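START domain-containing protein 10 (Homo sapiens, PDB 6SER) transfers phosphatidylcholine and phosphatidylethanolamine between membranes, preferring lipids with a palmitoyl or stearoyl chain at sn-1 and an unsaturated chain at sn-2. Local coordinates at residues His66-Arg71 against Ser203-Ala208; Phe103-Leu108 against Asp129-Arg134. One frame throughout, in Å; residues are numbered along the deposited sequence.

Interaction 1 of 2, residues His66-Arg71 against Ser203-Ala208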
loop_
_atom_site.group_PDB
_atom_site.type_symbol
_atom_site.label_atom_id
_atom_site.label_comp_id
_atom_site.label_asym_id
_atom_site.label_seq_id
_atom_site.Cartn_x
_atom_site.Cartn_y
_atom_site.Cartn_z
ATOM N N HIS A 66 7.801 -14.080 -0.479
ATOM C CA HIS A 66 8.501 -13.411 0.606
ATOM C C HIS A 66 7.916 -12.030 0.865
ATOM O O HIS A 66 7.521 -11.320 -0.065
ATOM C CB HIS A 66 9.993 -13.295 0.289
ATOM C CG HIS A 66 10.682 -14.618 0.178
ATOM N ND1 HIS A 66 10.206 -15.757 0.794
ATOM C CD2 HIS A 66 11.804 -14.989 -0.485
ATOM C CE1 HIS A 66 11.008 -16.771 0.522
ATOM N NE2 HIS A 66 11.984 -16.333 -0.253
ATOM N N LYS A 67 7.844 -11.667 2.142
ATOM C CA LYS A 67 7.561 -10.292 2.517
ATOM C C LYS A 67 8.764 -9.413 2.197
ATOM O O LYS A 67 9.913 -9.807 2.407
ATOM C CB LYS A 67 7.220 -10.206 4.001
ATOM C CG LYS A 67 6.160 -11.206 4.441
ATOM C CD LYS A 67 5.786 -11.032 5.915
ATOM C CE LYS A 67 4.903 -9.807 6.115
ATOM N NZ LYS A 67 3.537 -10.158 6.607
ATOM N N ILE A 68 8.489 -8.221 1.671
ATOM C CA ILE A 68 9.504 -7.264 1.244
ATOM C C ILE A 68 9.353 -6.010 2.092
ATOM O O ILE A 68 8.234 -5.614 2.433
ATOM C CB ILE A 68 9.364 -6.931 -0.259
ATOM C CG1 ILE A 68 9.364 -8.213 -1.095
ATOM C CG2 ILE A 68 10.460 -5.980 -0.732
ATOM C CD1 ILE A 68 10.541 -9.145 -0.821
ATOM N N LYS A 69 10.476 -5.389 2.434
ATOM C CA LYS A 69 10.493 -4.161 3.217
ATOM C C LYS A 69 11.429 -3.172 2.543
ATOM O O LYS A 69 12.552 -3.531 2.175
ATOM C CB LYS A 69 10.942 -4.420 4.658
ATOM C CG LYS A 69 11.000 -3.161 5.502
ATOM C CD LYS A 69 11.816 -3.347 6.773
ATOM C CE LYS A 69 11.217 -4.397 7.677
ATOM N NZ LYS A 69 11.926 -4.399 8.980
ATOM N N CYS A 70 10.976 -1.938 2.358
ATOM C CA CYS A 70 11.807 -0.921 1.721
ATOM C C CYS A 70 11.702 0.382 2.502
ATOM O O CYS A 70 10.600 0.900 2.711
ATOM C CB CYS A 70 11.418 -0.721 0.253
ATOM S SG CYS A 70 12.638 0.260 -0.683
ATOM N N ARG A 71 12.849 0.907 2.917
ATOM C CA ARG A 71 12.947 2.087 3.760
ATOM C C ARG A 71 13.638 3.200 2.982
ATOM O O ARG A 71 14.630 2.959 2.286
ATOM C CB ARG A 71 13.721 1.756 5.041
ATOM C CG ARG A 71 13.769 2.834 6.094
ATOM C CD ARG A 71 14.385 2.282 7.373
ATOM N NE ARG A 71 14.584 3.293 8.410
ATOM C CZ ARG A 71 15.590 4.165 8.426
ATOM N NH1 ARG A 71 16.487 4.166 7.446
ATOM N NH2 ARG A 71 15.698 5.043 9.419
ATOM N N SER A 203 11.757 -9.877 -8.651
ATOM C CA SER A 203 11.305 -8.690 -9.366
ATOM C C SER A 203 10.935 -7.563 -8.405
ATOM O O SER A 203 11.394 -6.424 -8.558
ATOM C CB SER A 203 10.110 -9.055 -10.246
ATOM O OG SER A 203 9.582 -7.904 -10.878
ATOM N N SER A 204 10.095 -7.862 -7.410
ATOM C CA SER A 204 9.670 -6.824 -6.478
ATOM C C SER A 204 10.846 -6.277 -5.677
ATOM O O SER A 204 10.853 -5.099 -5.309
ATOM C CB SER A 204 8.579 -7.367 -5.554
ATOM O OG SER A 204 9.111 -8.227 -4.566
ATOM N N GLN A 205 11.854 -7.107 -5.414
ATOM C CA GLN A 205 13.086 -6.633 -4.790
ATOM C C GLN A 205 13.840 -5.685 -5.709
ATOM O O GLN A 205 14.334 -4.638 -5.271
ATOM C CB GLN A 205 13.971 -7.823 -4.466
ATOM C CG GLN A 205 14.419 -7.938 -3.062
ATOM C CD GLN A 205 14.943 -9.319 -2.827
ATOM O OE1 GLN A 205 16.152 -9.536 -2.772
ATOM N NE2 GLN A 205 14.032 -10.284 -2.725
ATOM N N PHE A 206 13.943 -6.050 -6.988
ATOM C CA PHE A 206 14.769 -5.308 -7.930
ATOM C C PHE A 206 14.178 -3.944 -8.256
ATOM O O PHE A 206 14.922 -2.982 -8.474
ATOM C CB PHE A 206 14.944 -6.135 -9.203
ATOM C CG PHE A 206 15.771 -5.464 -10.258
ATOM C CD1 PHE A 206 15.164 -4.794 -11.316
ATOM C CD2 PHE A 206 17.156 -5.512 -10.203
ATOM C CE1 PHE A 206 15.923 -4.179 -12.295
ATOM C CE2 PHE A 206 17.923 -4.899 -11.178
ATOM C CZ PHE A 206 17.305 -4.229 -12.226
ATOM N N LEU A 207 12.858 -3.840 -8.311
ATOM C CA LEU A 207 12.203 -2.608 -8.713
ATOM C C LEU A 207 11.833 -1.723 -7.532
ATOM O O LEU A 207 11.496 -0.551 -7.737
ATOM C CB LEU A 207 10.943 -2.932 -9.521
ATOM C CG LEU A 207 11.157 -3.655 -10.849
ATOM C CD1 LEU A 207 9.817 -4.125 -11.402
ATOM C CD2 LEU A 207 11.858 -2.738 -11.838
ATOM N N ALA A 208 11.891 -2.259 -6.315
ATOM C CA ALA A 208 11.442 -1.515 -5.142
ATOM C C ALA A 208 12.145 -0.174 -4.979
ATOM O O ALA A 208 11.446 0.840 -4.816
ATOM C CB ALA A 208 11.592 -2.389 -3.890
#

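Interaction 2 of 2, residues Phe103-Leu108 against Asp129-Arg134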
loop_
_atom_site.group_PDB
_atom_site.type_symbol
_atom_site.label_atom_id
_atom_site.label_comp_id
_atom_site.label_asym_id
_atom_site.label_seq_id
_atom_site.Cartn_x
_atom_site.Cartn_y
_atom_site.Cartn_z
ATOM N N PHE A 103 -9.732 3.793 -7.495
ATOM C CA PHE A 103 -10.779 4.597 -6.873
ATOM C C PHE A 103 -11.257 3.879 -5.627
ATOM O O PHE A 103 -11.165 2.653 -5.534
ATOM C CB PHE A 103 -11.957 4.825 -7.827
ATOM C CG PHE A 103 -12.493 3.561 -8.435
ATOM C CD1 PHE A 103 -13.459 2.807 -7.782
ATOM C CD2 PHE A 103 -12.018 3.117 -9.667
ATOM C CE1 PHE A 103 -13.949 1.627 -8.352
ATOM C CE2 PHE A 103 -12.504 1.952 -10.247
ATOM C CZ PHE A 103 -13.472 1.203 -9.586
ATOM N N ASP A 104 -11.769 4.648 -4.675
ATOM C CA ASP A 104 -12.396 4.041 -3.510
ATOM C C ASP A 104 -13.806 3.605 -3.862
ATOM O O ASP A 104 -14.458 4.188 -4.733
ATOM C CB ASP A 104 -12.430 5.013 -2.330
ATOM C CG ASP A 104 -11.081 5.146 -1.647
ATOM O OD1 ASP A 104 -10.243 4.228 -1.801
ATOM O OD2 ASP A 104 -10.863 6.163 -0.956
ATOM N N ILE A 105 -14.270 2.568 -3.178
ATOM C CA ILE A 105 -15.573 1.968 -3.433
ATOM C C ILE A 105 -16.583 2.364 -2.371
ATOM O O ILE A 105 -17.714 2.745 -2.678
ATOM C CB ILE A 105 -15.437 0.433 -3.522
ATOM C CG1 ILE A 105 -14.591 0.045 -4.744
ATOM C CG2 ILE A 105 -16.823 -0.239 -3.515
ATOM C CD1 ILE A 105 -14.239 -1.426 -4.808
ATOM N N ALA A 106 -16.188 2.266 -1.110
ATOM C CA ALA A 106 -17.101 2.540 -0.017
ATOM C C ALA A 106 -16.287 2.752 1.244
ATOM O O ALA A 106 -15.116 2.377 1.327
ATOM C CB ALA A 106 -18.112 1.401 0.172
ATOM N N ARG A 107 -16.935 3.343 2.227
ATOM C CA ARG A 107 -16.332 3.622 3.512
ATOM C C ARG A 107 -16.883 2.647 4.546
ATOM O O ARG A 107 -18.061 2.274 4.503
ATOM C CB ARG A 107 -16.601 5.080 3.904
ATOM C CG ARG A 107 -16.566 5.343 5.388
ATOM C CD ARG A 107 -16.132 6.771 5.694
ATOM N NE ARG A 107 -16.837 7.776 4.897
ATOM C CZ ARG A 107 -18.059 8.227 5.166
ATOM N NH1 ARG A 107 -18.732 7.750 6.205
ATOM N NH2 ARG A 107 -18.611 9.151 4.389
ATOM N N LEU A 108 -16.018 2.198 5.448
ATOM C CA LEU A 108 -16.441 1.358 6.565
ATOM C C LEU A 108 -16.574 2.164 7.849
ATOM O O LEU A 108 -17.646 2.205 8.457
ATOM C CB LEU A 108 -15.445 0.215 6.787
ATOM C CG LEU A 108 -15.391 -0.882 5.739
ATOM C CD1 LEU A 108 -14.053 -1.548 5.891
ATOM C CD2 LEU A 108 -16.528 -1.898 5.931
ATOM N N ASP A 129 -5.425 -6.536 -10.910
ATOM C CA ASP A 129 -6.299 -5.693 -10.085
ATOM C C ASP A 129 -6.404 -6.260 -8.681
ATOM O O ASP A 129 -6.254 -7.390 -8.516
ATOM C CB ASP A 129 -7.633 -5.386 -10.758
ATOM C CG ASP A 129 -8.607 -6.516 -10.952
ATOM O OD1 ASP A 129 -8.259 -7.634 -10.759
ATOM O OD2 ASP A 129 -9.656 -6.230 -11.319
ATOM N N VAL A 130 -6.694 -5.400 -7.751
ATOM C CA VAL A 130 -6.880 -5.733 -6.333
ATOM C C VAL A 130 -8.055 -4.974 -5.760
ATOM O O VAL A 130 -8.320 -3.908 -6.155
ATOM C CB VAL A 130 -5.634 -5.437 -5.495
ATOM C CG1 VAL A 130 -4.561 -6.445 -5.715
ATOM C CG2 VAL A 130 -5.100 -4.051 -5.685
ATOM N N ILE A 131 -8.734 -5.634 -4.856
ATOM C CA ILE A 131 -9.738 -5.017 -4.003
ATOM C C ILE A 131 -9.197 -5.126 -2.591
ATOM O O ILE A 131 -8.928 -6.238 -2.124
ATOM C CB ILE A 131 -11.093 -5.738 -4.111
ATOM C CG1 ILE A 131 -11.561 -5.838 -5.566
ATOM C CG2 ILE A 131 -12.133 -5.076 -3.233
ATOM C CD1 ILE A 131 -12.150 -4.590 -6.069
ATOM N N THR A 132 -9.034 -3.995 -1.904
ATOM C CA THR A 132 -8.387 -3.991 -0.598
ATOM C C THR A 132 -9.206 -3.217 0.426
ATOM O O THR A 132 -9.893 -2.249 0.092
ATOM C CB THR A 132 -6.973 -3.381 -0.666
ATOM O OG1 THR A 132 -7.047 -2.079 -1.253
ATOM C CG2 THR A 132 -6.040 -4.250 -1.500
ATOM N N LEU A 133 -9.127 -3.658 1.678
ATOM C CA LEU A 133 -9.582 -2.866 2.808
ATOM C C LEU A 133 -8.388 -2.076 3.326
ATOM O O LEU A 133 -7.363 -2.658 3.688
ATOM C CB LEU A 133 -10.178 -3.754 3.898
ATOM C CG LEU A 133 -10.875 -3.096 5.098
ATOM C CD1 LEU A 133 -11.700 -4.136 5.814
ATOM C CD2 LEU A 133 -9.892 -2.479 6.091
ATOM N N ARG A 134 -8.514 -0.759 3.342
ATOM C CA ARG A 134 -7.442 0.145 3.730
ATOM C C ARG A 134 -7.835 0.835 5.025
ATOM O O ARG A 134 -8.999 1.212 5.201
ATOM C CB ARG A 134 -7.189 1.192 2.622
ATOM C CG ARG A 134 -5.978 2.085 2.835
ATOM C CD ARG A 134 -5.661 2.910 1.586
ATOM N NE ARG A 134 -6.546 4.068 1.413
ATOM C CZ ARG A 134 -7.637 4.088 0.643
ATOM N NH1 ARG A 134 -8.368 5.199 0.547
ATOM N NH2 ARG A 134 -8.004 3.004 -0.032
#

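Interaction 1 of 2, residues His66-Arg71 against Ser203-Ala208
I68 and C70 direct their CB atoms from strand 68-74 toward one flank of helix 197-227, where S204, Q205 and A208 receive them. Strand 68-71 and helix 203-208 run almost parallel (5° between their N-to-C directions), their axes coming within 9.4 Å at closest approach. I68 does most of the touching. Its CG1 lies beside its own backbone N (chi1 -54°), which carries that branch to the serine: I68 CG1 is 3.5 Å from S204 OG. At the end of the same branch, I68 CD1 comes within 4.1 Å of Q205 NE2, the glutamine atom nearest it, and the two side chains cross at about a right angle. Two residues further along the strand, C70 SG rests 4.3 Å from A208 CB, a loose apolar touch. No hydrogen bond joins the segments. The polar groups are occupied in other ways: S204 OG turns back to its own helix, its one proton shared weakly between V200 O and N201 O, and Q205 OE1 makes a weak hydrogen bond to T46 OG1. With 208 Å² buried, these direct touches imply a fit by shape; hydrogen bonds holding the helix lie beside them, as from H66 N to N201 OD1.

Interaction 2 of 2, residues Phe103-Leu108 against Asp129-Arg134
Across the curled, mixed sheet, D104 and I105 of strand 99-109 meet R134 and I131 of strand 127-139, second-neighbour strands that both pair antiparallel with strand 112-119 between them. Facing CA atoms are correspondingly far apart (L108 CA to L133 CA, 8.9 Å), and side chains bridge the gap. R134 bends at chi3 (78°), bringing its guanidinium end-on to the carboxylate of D104. The NH1 of R134 reaches D104 OD2 at 3.1 Å through the syn lone pair, with an N-H...O angle of 154°, while R134 NH2 reaches D104 OD1, also at 3.1 Å, on the syn side but somewhat out of the carboxylate plane. The two planes are only 15° apart, so the pair forms a nearly flat two-nitrogen salt bridge. R134 NH1 is shared with D113 OD2, its stronger salt-bridge partner, which itself lies close to D104 OD2; the arginine's charge would be expected to offset that repulsion.

The hydrophobic touches are separate from this pair. I105 CD1 meets I131 CD1 at 4.0 Å, the side chains crossing at roughly a right angle. L108 and L133 cross likewise and more tightly, with L108 CD1 only 3.5 Å from L133 CD1. I105 and A106 together face V114, a classic beta bulge, just before the chain turns its corner at L108. This is the strongly curved sheet of the START helix-grip fold.

In the fold
Both interactions reach the same curled sheet, but on opposite sides of the centre of the chain: their own centres are about 23 Å apart and their nearest atoms about 13 Å, so they do not touch. Interaction 2 is nested in sequence within the loop closed by interaction 1. The first seats helix 197-227 along strand 68-74, whereas the second links two strands across an intervening one. Glycol molecules, likely crystallisation additives, lie about 4 Å from the side chains of S204 and A208 and about 3 Å from those of D104 and R134. Additives of this kind can settle in pockets, which is consistent with a lipid-binding START domain, although no lipid site is established by them.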